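PDB 2OQH: putative isomerase from Streptomyces coelicolor A3, which probably acts as an acid-sugar dehydratase or isomerase of the enolase superfamily, perhaps dehydrating D-glucarate to 5-dehydro-4-deoxy-D-glucarate. Local coordinates for residues A[13-18]-A[300-305]; A[325-330]-A[338-343]. All coordinates share one frame; numbering follows the deposited sequence.

Interaction 1 (A[13-18]-A[300-305])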
loop_
_atom_site.group_PDB
_atom_site.type_symbol
_atom_site.label_atom_id
_atom_site.label_comp_id
_atom_site.label_asym_id
_atom_site.label_seq_id
_atom_site.Cartn_x
_atom_site.Cartn_y
_atom_site.Cartn_z
ATOM N N VAL A 13 -10.871 8.804 -12.400
ATOM C CA VAL A 13 -11.396 9.906 -11.611
ATOM C C VAL A 13 -10.325 10.685 -10.854
ATOM O O VAL A 13 -9.236 10.168 -10.584
ATOM C CB VAL A 13 -12.426 9.387 -10.593
ATOM C CG1 VAL A 13 -13.544 8.645 -11.309
ATOM C CG2 VAL A 13 -11.742 8.456 -9.602
ATOM N N ASN A 14 -10.654 11.934 -10.523
ATOM C CA ASN A 14 -9.767 12.825 -9.776
ATOM C C ASN A 14 -10.491 13.152 -8.478
ATOM O O ASN A 14 -11.612 13.661 -8.511
ATOM C CB ASN A 14 -9.540 14.144 -10.524
ATOM C CG ASN A 14 -8.638 14.002 -11.734
ATOM O OD1 ASN A 14 -8.144 12.915 -12.041
ATOM N ND2 ASN A 14 -8.420 15.118 -12.437
ATOM N N LEU A 15 -9.882 12.853 -7.340
ATOM C CA LEU A 15 -10.515 13.176 -6.069
ATOM C C LEU A 15 -9.606 14.093 -5.288
ATOM O O LEU A 15 -8.376 13.986 -5.371
ATOM C CB LEU A 15 -10.821 11.918 -5.251
ATOM C CG LEU A 15 -12.048 11.134 -5.722
ATOM C CD1 LEU A 15 -11.717 10.409 -7.011
ATOM C CD2 LEU A 15 -12.465 10.137 -4.663
ATOM N N PRO A 16 -10.198 15.027 -4.526
ATOM C CA PRO A 16 -9.426 15.976 -3.724
ATOM C C PRO A 16 -8.760 15.305 -2.526
ATOM O O PRO A 16 -9.223 14.270 -2.041
ATOM C CB PRO A 16 -10.486 16.988 -3.301
ATOM C CG PRO A 16 -11.682 16.109 -3.073
ATOM C CD PRO A 16 -11.646 15.213 -4.305
ATOM N N LEU A 17 -7.667 15.905 -2.063
ATOM C CA LEU A 17 -6.949 15.400 -0.905
ATOM C C LEU A 17 -6.739 16.556 0.057
ATOM O O LEU A 17 -6.521 17.692 -0.363
ATOM C CB LEU A 17 -5.599 14.825 -1.315
ATOM C CG LEU A 17 -5.631 13.575 -2.186
ATOM C CD1 LEU A 17 -4.221 13.275 -2.669
ATOM C CD2 LEU A 17 -6.204 12.406 -1.396
ATOM N N VAL A 18 -6.813 16.258 1.348
ATOM C CA VAL A 18 -6.633 17.266 2.377
ATOM C C VAL A 18 -5.843 16.705 3.544
ATOM O O VAL A 18 -6.101 15.584 4.006
ATOM C CB VAL A 18 -7.989 17.772 2.913
ATOM C CG1 VAL A 18 -7.768 18.739 4.074
ATOM C CG2 VAL A 18 -8.761 18.457 1.795
ATOM N N GLY A 300 -1.461 5.605 -2.470
ATOM C CA GLY A 300 -2.561 6.552 -2.604
ATOM C C GLY A 300 -3.961 5.948 -2.638
ATOM O O GLY A 300 -4.901 6.572 -3.139
ATOM N N GLU A 301 -4.121 4.745 -2.102
ATOM C CA GLU A 301 -5.423 4.094 -2.099
ATOM C C GLU A 301 -6.506 4.929 -1.436
ATOM O O GLU A 301 -6.262 5.571 -0.416
ATOM C CB GLU A 301 -5.369 2.754 -1.359
ATOM C CG GLU A 301 -4.488 1.705 -1.986
ATOM C CD GLU A 301 -3.028 2.032 -1.837
ATOM O OE1 GLU A 301 -2.631 2.434 -0.724
ATOM O OE2 GLU A 301 -2.281 1.877 -2.823
ATOM N N LEU A 302 -7.701 4.911 -2.019
ATOM C CA LEU A 302 -8.840 5.619 -1.436
ATOM C C LEU A 302 -9.712 4.545 -0.773
ATOM O O LEU A 302 -9.216 3.471 -0.424
ATOM C CB LEU A 302 -9.623 6.390 -2.509
ATOM C CG LEU A 302 -8.859 7.549 -3.175
ATOM C CD1 LEU A 302 -9.712 8.145 -4.286
ATOM C CD2 LEU A 302 -8.488 8.616 -2.143
ATOM N N GLY A 303 -11.000 4.820 -0.608
ATOM C CA GLY A 303 -11.889 3.877 0.054
ATOM C C GLY A 303 -11.983 2.440 -0.435
ATOM O O GLY A 303 -11.843 1.497 0.350
ATOM N N ILE A 304 -12.248 2.254 -1.720
ATOM C CA ILE A 304 -12.365 0.901 -2.254
ATOM C C ILE A 304 -11.045 0.136 -2.102
ATOM O O ILE A 304 -11.023 -0.970 -1.563
ATOM C CB ILE A 304 -12.790 0.930 -3.736
ATOM C CG1 ILE A 304 -14.153 1.620 -3.867
ATOM C CG2 ILE A 304 -12.875 -0.494 -4.289
ATOM C CD1 ILE A 304 -14.608 1.816 -5.308
ATOM N N ALA A 305 -9.952 0.742 -2.553
ATOM C CA ALA A 305 -8.637 0.113 -2.468
ATOM C C ALA A 305 -8.258 -0.193 -1.021
ATOM O O ALA A 305 -7.803 -1.302 -0.710
ATOM C CB ALA A 305 -7.590 1.008 -3.111
#

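Interaction 2 (A[325-330]-A[338-343])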
loop_
_atom_site.group_PDB
_atom_site.type_symbol
_atom_site.label_atom_id
_atom_site.label_comp_id
_atom_site.label_asym_id
_atom_site.label_seq_id
_atom_site.Cartn_x
_atom_site.Cartn_y
_atom_site.Cartn_z
ATOM N N SER A 325 -0.465 4.129 5.104
ATOM C CA SER A 325 -1.760 4.436 4.523
ATOM C C SER A 325 -1.962 5.924 4.438
ATOM O O SER A 325 -1.878 6.626 5.441
ATOM C CB SER A 325 -2.889 3.823 5.356
ATOM O OG SER A 325 -4.158 4.250 4.874
HETATM N N MSE A 326 -2.218 6.407 3.230
HETATM C CA MSE A 326 -2.449 7.828 3.051
HETATM C C MSE A 326 -3.947 8.079 3.071
HETATM O O MSE A 326 -4.413 9.120 2.613
HETATM C CB MSE A 326 -1.846 8.325 1.731
HETATM C CG MSE A 326 -0.319 8.448 1.742
HETATM SE SE MSE A 326 0.420 8.838 3.512
HETATM C CE MSE A 326 1.218 7.103 3.839
ATOM N N TYR A 327 -4.692 7.122 3.626
ATOM C CA TYR A 327 -6.145 7.230 3.703
ATOM C C TYR A 327 -6.614 8.374 4.601
ATOM O O TYR A 327 -7.739 8.855 4.448
ATOM C CB TYR A 327 -6.768 5.919 4.199
ATOM C CG TYR A 327 -8.290 5.937 4.181
ATOM C CD1 TYR A 327 -8.990 6.002 2.977
ATOM C CD2 TYR A 327 -9.025 5.939 5.367
ATOM C CE1 TYR A 327 -10.393 6.072 2.949
ATOM C CE2 TYR A 327 -10.435 6.010 5.355
ATOM C CZ TYR A 327 -11.108 6.078 4.137
ATOM O OH TYR A 327 -12.488 6.162 4.099
ATOM N N TYR A 328 -5.780 8.809 5.541
ATOM C CA TYR A 328 -6.202 9.900 6.412
ATOM C C TYR A 328 -6.218 11.236 5.684
ATOM O O TYR A 328 -6.623 12.250 6.247
ATOM C CB TYR A 328 -5.329 9.981 7.673
ATOM C CG TYR A 328 -3.849 10.215 7.450
ATOM C CD1 TYR A 328 -3.355 11.471 7.091
ATOM C CD2 TYR A 328 -2.938 9.178 7.623
ATOM C CE1 TYR A 328 -1.980 11.684 6.911
ATOM C CE2 TYR A 328 -1.565 9.375 7.448
ATOM C CZ TYR A 328 -1.089 10.626 7.096
ATOM O OH TYR A 328 0.274 10.810 6.954
ATOM N N LEU A 329 -5.792 11.226 4.425
ATOM C CA LEU A 329 -5.767 12.429 3.593
ATOM C C LEU A 329 -6.990 12.504 2.694
ATOM O O LEU A 329 -7.108 13.408 1.865
ATOM C CB LEU A 329 -4.531 12.432 2.695
ATOM C CG LEU A 329 -3.158 12.484 3.351
ATOM C CD1 LEU A 329 -2.093 12.379 2.263
ATOM C CD2 LEU A 329 -3.013 13.768 4.140
ATOM N N HIS A 330 -7.898 11.553 2.847
ATOM C CA HIS A 330 -9.080 11.512 2.006
ATOM C C HIS A 330 -10.129 12.546 2.383
ATOM O O HIS A 330 -10.317 12.872 3.561
ATOM C CB HIS A 330 -9.715 10.115 2.045
ATOM C CG HIS A 330 -10.753 9.948 3.111
ATOM N ND1 HIS A 330 -12.063 10.345 2.945
ATOM C CD2 HIS A 330 -10.672 9.441 4.364
ATOM C CE1 HIS A 330 -12.745 10.087 4.047
ATOM N NE2 HIS A 330 -11.924 9.538 4.924
ATOM N N LEU A 338 -14.542 5.072 5.473
ATOM C CA LEU A 338 -14.187 3.927 6.295
ATOM C C LEU A 338 -13.996 4.454 7.712
ATOM O O LEU A 338 -13.728 5.636 7.908
ATOM C CB LEU A 338 -12.886 3.299 5.795
ATOM C CG LEU A 338 -12.902 2.796 4.353
ATOM C CD1 LEU A 338 -11.495 2.347 3.967
ATOM C CD2 LEU A 338 -13.897 1.653 4.207
ATOM N N HIS A 339 -14.122 3.573 8.696
ATOM C CA HIS A 339 -13.992 3.965 10.093
ATOM C C HIS A 339 -12.541 4.111 10.548
ATOM O O HIS A 339 -11.886 3.124 10.888
ATOM C CB HIS A 339 -14.718 2.940 10.972
ATOM C CG HIS A 339 -14.963 3.407 12.372
ATOM N ND1 HIS A 339 -13.953 3.566 13.295
ATOM C CD2 HIS A 339 -16.109 3.758 13.003
ATOM C CE1 HIS A 339 -14.464 3.993 14.436
ATOM N NE2 HIS A 339 -15.770 4.118 14.287
ATOM N N LEU A 340 -12.045 5.349 10.546
ATOM C CA LEU A 340 -10.677 5.649 10.978
ATOM C C LEU A 340 -10.758 6.422 12.285
ATOM O O LEU A 340 -11.188 7.577 12.303
ATOM C CB LEU A 340 -9.943 6.498 9.932
ATOM C CG LEU A 340 -8.586 7.061 10.380
ATOM C CD1 LEU A 340 -7.644 5.933 10.767
ATOM C CD2 LEU A 340 -7.988 7.896 9.258
ATOM N N GLU A 341 -10.338 5.786 13.375
ATOM C CA GLU A 341 -10.406 6.416 14.684
ATOM C C GLU A 341 -9.191 6.099 15.548
ATOM O O GLU A 341 -8.797 4.939 15.682
ATOM C CB GLU A 341 -11.669 5.933 15.413
ATOM C CG GLU A 341 -11.925 6.573 16.781
ATOM C CD GLU A 341 -12.976 5.811 17.588
ATOM O OE1 GLU A 341 -13.902 5.237 16.974
ATOM O OE2 GLU A 341 -12.886 5.791 18.838
ATOM N N ASN A 342 -8.597 7.133 16.134
ATOM C CA ASN A 342 -7.468 6.925 17.025
ATOM C C ASN A 342 -6.339 6.106 16.377
ATOM O O ASN A 342 -5.868 5.125 16.945
ATOM C CB ASN A 342 -7.997 6.241 18.293
ATOM C CG ASN A 342 -6.930 5.998 19.328
ATOM O OD1 ASN A 342 -6.099 6.864 19.602
ATOM N ND2 ASN A 342 -6.957 4.811 19.934
ATOM N N GLY A 343 -5.918 6.520 15.183
ATOM C CA GLY A 343 -4.832 5.845 14.480
ATOM C C GLY A 343 -5.079 4.440 13.939
ATOM O O GLY A 343 -4.133 3.763 13.522
HETATM O O HOH W 1 -12.836 8.007 7.212
#

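Interaction 1 (A[13-18]-A[300-305])
Leu15 and Leu302 meet methyl to methyl, with CD2 of Leu15 3.4 Å from CD1 of Leu302, closer than two methyls normally approach. The two side chains approach at a slant, and a single methyl does most of the work: CD1 of Leu302 lies 4.0 Å from CB of Leu15 and 4.1 Å from both CG and CD1 of Leu15, so that methyl rests against the side chain of Leu15 from CB to its tips. The other methyl of Leu302 turns to Leu17, whose CD2 stands 4.5 Å from CD2 of Leu302 at the looser margin. One leucine thus reaches two residues of the opposite segment.

In Leu302, CG lies anti to the carbonyl carbon (chi1 -66°), and chi2 (176°) sets CD1 anti to CA, which sends that methyl to Leu15, while CD2 branches off toward Leu17. No hydrogen bond joins the segments, whose nearest CA atoms, those of Leu15 and Leu302, are 9.0 Å apart; only side chains bridge them. What fixes Leu302 is its backbone. It occupies the N-cap position of helix 303-315, its N donates to OE2 of Glu49, its O accepts from OG1 of Thr306, and the following amide, Gly303 N, is bound by Asp333 OD2.

The principle illustrated is interdomain packing in the enolase superfamily, where an N-terminal capping domain packs against a TIM barrel; here the link is a small leucine contact. The end of edge strand 5-15, whose Leu15 makes a backbone hydrogen bond with Glu31, meets the start of a barrel helix just after strand 293-296. Strand 31-40 lines the contact through Glu31 and Arg33, the loop residue Asp333 touches both Leu15 and Leu302, and helix 359-368 packs on Val13 and Pro16.

Interaction 2 (A[325-330]-A[338-343])
The ring of Tyr327 is sandwiched between Leu338 and His330: CD1 of Leu338 sits over one face, 4.1 Å from the ring centroid and 23° off its normal, a CH-pi contact, while CD2 of His330 lies above the opposite face toward the rim. The imidazole in turn has Tyr327 OH over one of its faces and the carbonyl O of Tyr327 in its plane at the edge. This is a tyrosine pinned within the loop of the TIM barrel that leaves strand 323-324, through a short 3-10 turn, and returns at strand 340-341.

The phenol oxygen does the polar work. Leu338 N donates to Tyr327 OH over 2.7 Å in a nearly straight bond (172°), and CB of the same leucine rests 3.7 Å from CE2 of Tyr327. With CG anti to the backbone N (chi1 -175°), the ring is carried toward 338-343 and its OH reaches that amide. A phenylalanine here would probably leave the amide of Leu338 without its acceptor.

Leu340 adds a second apolar touch, its CD2 3.7 Å from CB of Tyr328. The ring of Tyr328 leads elsewhere: its OH bonds Leu133 N and its ring stacks edge-to-face with Phe164. At the start of the turn, Ser325 OG accepts from Tyr327 N at 3.2 Å, which makes an ST turn. A water joins the two sides again, lying 2.9 Å from His330 NE2 and donating to Leu338 O at 2.6 Å.

How the interactions relate
From the N terminus, the chain meets interaction 1 first: 13-18, at the end of strand 5-15, is separated by 281 residues, the rest of the N-terminal domain and most of the barrel, from 300-305, which closes that long loop. Interaction 2 opens only afterwards and closes a short loop of seven intervening residues, so the two follow in series and neither nest nor cross. Their centres lie about 12 Å apart and they touch directly: Val18 N probably bonds Leu329 O, 2.9 Å away, and Gly303 O packs against CD1 of Leu338. Interaction 1 ties the N-terminal domain to helix 303-315, whereas interaction 2 fastens the following barrel loop to strand 340-341.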